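Local atomic coordinates of galactonate dehydratase (Zobellia galactanivorans, PDB entry 5OLC), a protein that belongs to the enolase superfamily, joining an N-terminal alpha/beta capping domain to a C-terminal barrel domain of the TIM type. Residues V42-D47 with W114-K119; G81-W86 with V287-T292. All coordinates share one frame; numbering follows the deposited sequence.

Interaction 1. Residues V42-D47 with W114-K119; sequences VKITLD and WDIKGK
Ile44 and Leu46 meet Ile116 through aliphatic side-chain groups, and Ile116 also lies against a backbone carbonyl of the strand; the one aromatic ring here, that of Trp114, lies away from this contact. One face of that indole carries Lys117 CE, 3.7 Å above the plane and offset toward the rim, while NE1 is hydrogen-bonded to Thr285 OG1. The contact itself belongs to the alpha/beta capping domain of the enolase superfamily, where strand 36-46, central in a three-stranded antiparallel sheet, packs against helix 101-120. The CA atoms of Ile44 and Ile116 are the nearest CA pair across the segments, 8.0 Å apart, a gap filled by side chains that bury 146 Å² in total. Ile116 does most of this. Its CG1 branch stands anti to the carbonyl carbon (chi1 -81°) and runs on extended, which carries CD1 to the strand, while CG2 is left for a second partner. CD1 lies 3.5 Å from Ile44 O. It is 3.9 Å from Ile44 CB, the two isoleucines crossing at about a right angle, and it also lies 3.9 Å from Leu46 CD2. The other leucine branch turns to the second arm of the isoleucine, with Leu46 CD1 3.8 Å from Ile116 CG2. Ala79 lies against both Leu46 and Ile116, adding to an apolar environment in which all three touching residues are buried. The sheet is also tied to the helix by polar groups: Asp115 OD2 accepts from Trp53 N on strand 51-56, and Lys119 NZ donates to Tyr51 O. Lys119 NZ additionally reaches Asp115 OD2 at 3.2 Å, meeting it from above the carboxylate plane, 61° out of it.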
loop_
_atom_site.group_PDB
_atom_site.type_symbol
_atom_site.label_atom_id
_atom_site.label_comp_id
_atom_site.label_asym_id
_atom_site.label_seq_id
_atom_site.Cartn_x
_atom_site.Cartn_y
_atom_site.Cartn_z
ATOM N N VAL A 42 0.237 44.942 -9.683
ATOM C CA VAL A 42 -0.807 45.627 -8.887
ATOM C C VAL A 42 -0.225 46.651 -7.932
ATOM O O VAL A 42 0.869 46.451 -7.404
ATOM C CB VAL A 42 -1.718 44.714 -8.040
ATOM C CG1 VAL A 42 -3.124 44.607 -8.598
ATOM C CG2 VAL A 42 -1.078 43.364 -7.744
ATOM N N LYS A 43 -1.036 47.675 -7.605
ATOM C CA LYS A 43 -0.752 48.680 -6.601
ATOM C C LYS A 43 -2.007 48.796 -5.727
ATOM O O LYS A 43 -3.065 49.254 -6.178
ATOM C CB LYS A 43 -0.388 50.032 -7.226
ATOM C CG LYS A 43 0.223 51.038 -6.250
ATOM C CD LYS A 43 -0.023 52.431 -6.758
ATOM C CE LYS A 43 0.898 53.445 -6.143
ATOM N NZ LYS A 43 1.060 54.652 -7.006
ATOM N N ILE A 44 -1.894 48.324 -4.483
ATOM C CA ILE A 44 -2.986 48.447 -3.526
ATOM C C ILE A 44 -2.603 49.640 -2.690
ATOM O O ILE A 44 -1.478 49.705 -2.189
ATOM C CB ILE A 44 -3.251 47.176 -2.661
ATOM C CG1 ILE A 44 -3.470 45.933 -3.553
ATOM C CG2 ILE A 44 -4.463 47.408 -1.707
ATOM C CD1 ILE A 44 -3.184 44.663 -2.930
ATOM N N THR A 45 -3.524 50.606 -2.584
ATOM C CA THR A 45 -3.325 51.805 -1.783
ATOM C C THR A 45 -4.449 51.911 -0.730
ATOM O O THR A 45 -5.638 51.706 -1.016
ATOM C CB THR A 45 -3.090 53.101 -2.630
ATOM O OG1 THR A 45 -4.261 53.915 -2.627
ATOM C CG2 THR A 45 -2.610 52.835 -4.071
ATOM N N LEU A 46 -4.019 52.229 0.502
ATOM C CA LEU A 46 -4.860 52.390 1.680
ATOM C C LEU A 46 -5.421 53.813 1.757
ATOM O O LEU A 46 -4.900 54.714 1.078
ATOM C CB LEU A 46 -4.036 52.080 2.940
ATOM C CG LEU A 46 -3.288 50.721 3.026
ATOM C CD1 LEU A 46 -2.655 50.547 4.390
ATOM C CD2 LEU A 46 -4.208 49.531 2.726
ATOM N N ASP A 47 -6.470 54.025 2.608
ATOM C CA ASP A 47 -7.094 55.337 2.833
ATOM C C ASP A 47 -6.028 56.400 3.164
ATOM O O ASP A 47 -6.137 57.538 2.716
ATOM C CB ASP A 47 -8.118 55.279 3.989
ATOM C CG ASP A 47 -9.354 54.407 3.833
ATOM O OD1 ASP A 47 -9.679 54.024 2.688
ATOM O OD2 ASP A 47 -10.032 54.161 4.853
ATOM N N TRP A 114 1.906 42.417 1.551
ATOM C CA TRP A 114 3.135 42.128 2.276
ATOM C C TRP A 114 4.076 43.311 2.146
ATOM O O TRP A 114 4.855 43.546 3.074
ATOM C CB TRP A 114 3.779 40.809 1.805
ATOM C CG TRP A 114 3.261 39.595 2.534
ATOM C CD1 TRP A 114 2.256 38.769 2.134
ATOM C CD2 TRP A 114 3.671 39.131 3.827
ATOM N NE1 TRP A 114 2.008 37.824 3.097
ATOM C CE2 TRP A 114 2.854 38.027 4.154
ATOM C CE3 TRP A 114 4.646 39.552 4.756
ATOM C CZ2 TRP A 114 3.021 37.295 5.344
ATOM C CZ3 TRP A 114 4.803 38.839 5.940
ATOM C CH2 TRP A 114 3.984 37.734 6.233
ATOM N N ASP A 115 3.974 44.097 1.031
ATOM C CA ASP A 115 4.754 45.328 0.844
ATOM C C ASP A 115 4.141 46.370 1.752
ATOM O O ASP A 115 4.887 47.009 2.489
ATOM C CB ASP A 115 4.757 45.812 -0.616
ATOM C CG ASP A 115 5.871 46.795 -0.971
ATOM O OD1 ASP A 115 6.928 46.782 -0.286
ATOM O OD2 ASP A 115 5.707 47.546 -1.965
ATOM N N ILE A 116 2.778 46.473 1.774
ATOM C CA ILE A 116 1.998 47.355 2.649
ATOM C C ILE A 116 2.370 47.095 4.094
ATOM O O ILE A 116 2.788 48.029 4.755
ATOM C CB ILE A 116 0.460 47.221 2.427
ATOM C CG1 ILE A 116 -0.019 48.041 1.197
ATOM C CG2 ILE A 116 -0.346 47.608 3.688
ATOM C CD1 ILE A 116 -1.452 47.741 0.715
ATOM N N LYS A 117 2.253 45.840 4.576
ATOM C CA LYS A 117 2.551 45.429 5.957
ATOM C C LYS A 117 3.958 45.770 6.356
ATOM O O LYS A 117 4.165 46.296 7.449
ATOM C CB LYS A 117 2.330 43.937 6.118
ATOM C CG LYS A 117 1.234 43.562 7.110
ATOM C CD LYS A 117 0.948 42.038 7.087
ATOM C CE LYS A 117 2.190 41.183 7.239
ATOM N NZ LYS A 117 3.144 41.736 8.257
ATOM N N GLY A 118 4.900 45.503 5.454
ATOM C CA GLY A 118 6.306 45.830 5.640
ATOM C C GLY A 118 6.491 47.310 5.900
ATOM O O GLY A 118 7.087 47.702 6.909
ATOM N N LYS A 119 5.906 48.139 5.018
ATOM C CA LYS A 119 5.908 49.593 5.129
ATOM C C LYS A 119 5.221 50.024 6.463
ATOM O O LYS A 119 5.877 50.619 7.320
ATOM C CB LYS A 119 5.244 50.224 3.885
ATOM C CG LYS A 119 6.101 50.112 2.607
ATOM C CD LYS A 119 5.286 50.369 1.320
ATOM C CE LYS A 119 6.119 50.745 0.115
ATOM N NZ LYS A 119 5.382 50.578 -1.159
#

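Interaction 2. Residues G81-W86 with V287-T292; sequences GHEVLW and VKKIAT
A single salt bridge between two helices makes this contact, at the seam between the capping domain and the barrel domain: Glu83 on helix 82-93 faces Lys289 on helix 283-296. The geometry fits a long-armed electrostatic link rather than close helix packing. Even the nearest CA atoms, those of Glu83 and Lys289, are 11.6 Å apart, and just 57 Å² is buried between the segments. The two side chains come from opposite directions and meet at their charged ends. Lys289 NZ stands 3.4 Å from Glu83 OE2 and 3.8 Å from Glu83 OE1, which places the ammonium nearer one carboxylate oxygen; the pair does not count as a hydrogen bond. The glutamate is extended beyond CG (chi2 173°), whereas the lysine runs out nearly straight and then bends at its last torsion (chi4 65°), setting the direction of NZ at the end of its arm. The carboxylate has stronger company across the subunit interface: Glu83 OE1 forms salt bridges with Lys288 and Lys133 of the second subunit, the Lys288 pairing being reciprocal, so Lys289 adds to a cluster of positive charge that would be expected to favour the ionised carboxylate. Within the chain, Trp86 NE1 is hydrogen-bonded to Gly282 O, just before helix 283-296, and its side chain touches Thr285 and Glu286. Helix 82-93 further rests on helix 101-120, through Leu85 on Leu113, and helix 283-296 lies beside helix 258-267, with Ile290 on Phe262.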
loop_
_atom_site.group_PDB
_atom_site.type_symbol
_atom_site.label_atom_id
_atom_site.label_comp_id
_atom_site.label_asym_id
_atom_site.label_seq_id
_atom_site.Cartn_x
_atom_site.Cartn_y
_atom_site.Cartn_z
ATOM N N GLY A 81 -4.191 42.388 8.475
ATOM C CA GLY A 81 -4.791 41.060 8.554
ATOM C C GLY A 81 -4.919 40.432 7.170
ATOM O O GLY A 81 -6.015 40.039 6.764
ATOM N N HIS A 82 -3.777 40.339 6.440
ATOM C CA HIS A 82 -3.625 39.845 5.075
ATOM C C HIS A 82 -4.239 38.466 4.857
ATOM O O HIS A 82 -4.769 38.192 3.766
ATOM C CB HIS A 82 -2.142 39.869 4.666
ATOM C CG HIS A 82 -1.322 38.844 5.367
ATOM N ND1 HIS A 82 -0.824 39.064 6.638
ATOM C CD2 HIS A 82 -1.011 37.588 4.989
ATOM C CE1 HIS A 82 -0.212 37.943 6.987
ATOM N NE2 HIS A 82 -0.305 37.025 6.029
ATOM N N GLU A 83 -4.169 37.601 5.898
ATOM C CA GLU A 83 -4.718 36.242 5.845
ATOM C C GLU A 83 -6.241 36.250 5.808
ATOM O O GLU A 83 -6.821 35.358 5.197
ATOM C CB GLU A 83 -4.190 35.372 6.988
ATOM C CG GLU A 83 -2.968 34.554 6.609
ATOM C CD GLU A 83 -2.253 33.783 7.708
ATOM O OE1 GLU A 83 -2.932 33.187 8.574
ATOM O OE2 GLU A 83 -1.001 33.727 7.662
ATOM N N VAL A 84 -6.884 37.290 6.393
ATOM C CA VAL A 84 -8.344 37.428 6.369
ATOM C C VAL A 84 -8.789 37.712 4.924
ATOM O O VAL A 84 -9.836 37.221 4.481
ATOM C CB VAL A 84 -8.864 38.497 7.368
ATOM C CG1 VAL A 84 -10.375 38.395 7.588
ATOM C CG2 VAL A 84 -8.132 38.408 8.690
ATOM N N LEU A 85 -7.955 38.469 4.181
ATOM C CA LEU A 85 -8.202 38.818 2.772
ATOM C C LEU A 85 -7.956 37.607 1.889
ATOM O O LEU A 85 -8.776 37.337 1.016
ATOM C CB LEU A 85 -7.347 40.024 2.321
ATOM C CG LEU A 85 -7.461 41.289 3.175
ATOM C CD1 LEU A 85 -6.403 42.281 2.825
ATOM C CD2 LEU A 85 -8.835 41.923 3.061
ATOM N N TRP A 86 -6.842 36.859 2.144
ATOM C CA TRP A 86 -6.448 35.650 1.403
ATOM C C TRP A 86 -7.546 34.623 1.496
ATOM O O TRP A 86 -7.957 34.093 0.470
ATOM C CB TRP A 86 -5.130 35.077 1.926
ATOM C CG TRP A 86 -4.410 34.205 0.955
ATOM C CD1 TRP A 86 -3.315 34.535 0.218
ATOM C CD2 TRP A 86 -4.704 32.835 0.647
ATOM N NE1 TRP A 86 -2.937 33.470 -0.574
ATOM C CE2 TRP A 86 -3.763 32.412 -0.320
ATOM C CE3 TRP A 86 -5.685 31.922 1.084
ATOM C CZ2 TRP A 86 -3.764 31.122 -0.849
ATOM C CZ3 TRP A 86 -5.716 30.657 0.523
ATOM C CH2 TRP A 86 -4.760 30.266 -0.426
ATOM N N VAL A 287 3.324 30.518 -0.333
ATOM C CA VAL A 287 4.675 29.944 -0.478
ATOM C C VAL A 287 5.302 29.704 0.895
ATOM O O VAL A 287 6.014 28.714 1.055
ATOM C CB VAL A 287 5.598 30.693 -1.444
ATOM C CG1 VAL A 287 6.999 30.081 -1.449
ATOM C CG2 VAL A 287 5.013 30.656 -2.846
ATOM N N LYS A 288 4.956 30.527 1.913
ATOM C CA LYS A 288 5.423 30.279 3.295
ATOM C C LYS A 288 4.783 28.993 3.842
ATOM O O LYS A 288 5.462 28.207 4.498
ATOM C CB LYS A 288 5.100 31.453 4.239
ATOM C CG LYS A 288 6.301 31.969 5.050
ATOM C CD LYS A 288 6.924 30.950 6.021
ATOM C CE LYS A 288 7.463 31.604 7.268
ATOM N NZ LYS A 288 8.333 30.675 8.040
ATOM N N LYS A 289 3.487 28.773 3.552
ATOM C CA LYS A 289 2.790 27.563 4.010
ATOM C C LYS A 289 3.350 26.323 3.303
ATOM O O LYS A 289 3.610 25.298 3.948
ATOM C CB LYS A 289 1.268 27.708 3.899
ATOM C CG LYS A 289 0.705 28.780 4.840
ATOM C CD LYS A 289 -0.826 28.673 4.859
ATOM C CE LYS A 289 -1.506 29.143 6.121
ATOM N NZ LYS A 289 -1.324 30.586 6.311
ATOM N N ILE A 290 3.659 26.472 1.999
ATOM C CA ILE A 290 4.341 25.465 1.171
ATOM C C ILE A 290 5.762 25.216 1.776
ATOM O O ILE A 290 6.211 24.078 1.797
ATOM C CB ILE A 290 4.406 25.909 -0.321
ATOM C CG1 ILE A 290 3.001 25.972 -0.936
ATOM C CG2 ILE A 290 5.350 25.002 -1.150
ATOM C CD1 ILE A 290 2.924 26.717 -2.297
ATOM N N ALA A 291 6.421 26.262 2.306
ATOM C CA ALA A 291 7.738 26.133 2.926
ATOM C C ALA A 291 7.706 25.263 4.196
ATOM O O ALA A 291 8.624 24.469 4.395
ATOM C CB ALA A 291 8.341 27.499 3.203
ATOM N N THR A 292 6.624 25.369 5.008
ATOM C CA THR A 292 6.348 24.566 6.222
ATOM C C THR A 292 6.205 23.074 5.830
ATOM O O THR A 292 6.753 22.181 6.493
ATOM C CB THR A 292 5.056 25.120 6.884
ATOM O OG1 THR A 292 5.368 26.349 7.541
ATOM C CG2 THR A 292 4.385 24.146 7.857
#

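In the fold
Interaction 1 is a buried, apolar contact within the capping domain, whereas interaction 2 is a partly buried ionic one that crosses to the barrel domain and borders a second subunit. The difference in chemistry follows the place: one isoleucine of the helix packs against two aliphatic side chains of the sheet, but two more distant helices are linked through charged ends. Their centres lie 16 Å apart, and no helix or strand is shared. They are nevertheless joined directly, because Trp114 CZ2 of interaction 1 packs 3.4 Å from His82 NE2 of interaction 2, and Lys117 CD lies 3.5 Å from His82 ND1. Helices 82-93 and 101-120, consecutive in the chain, thus connect the sheet to the domain seam.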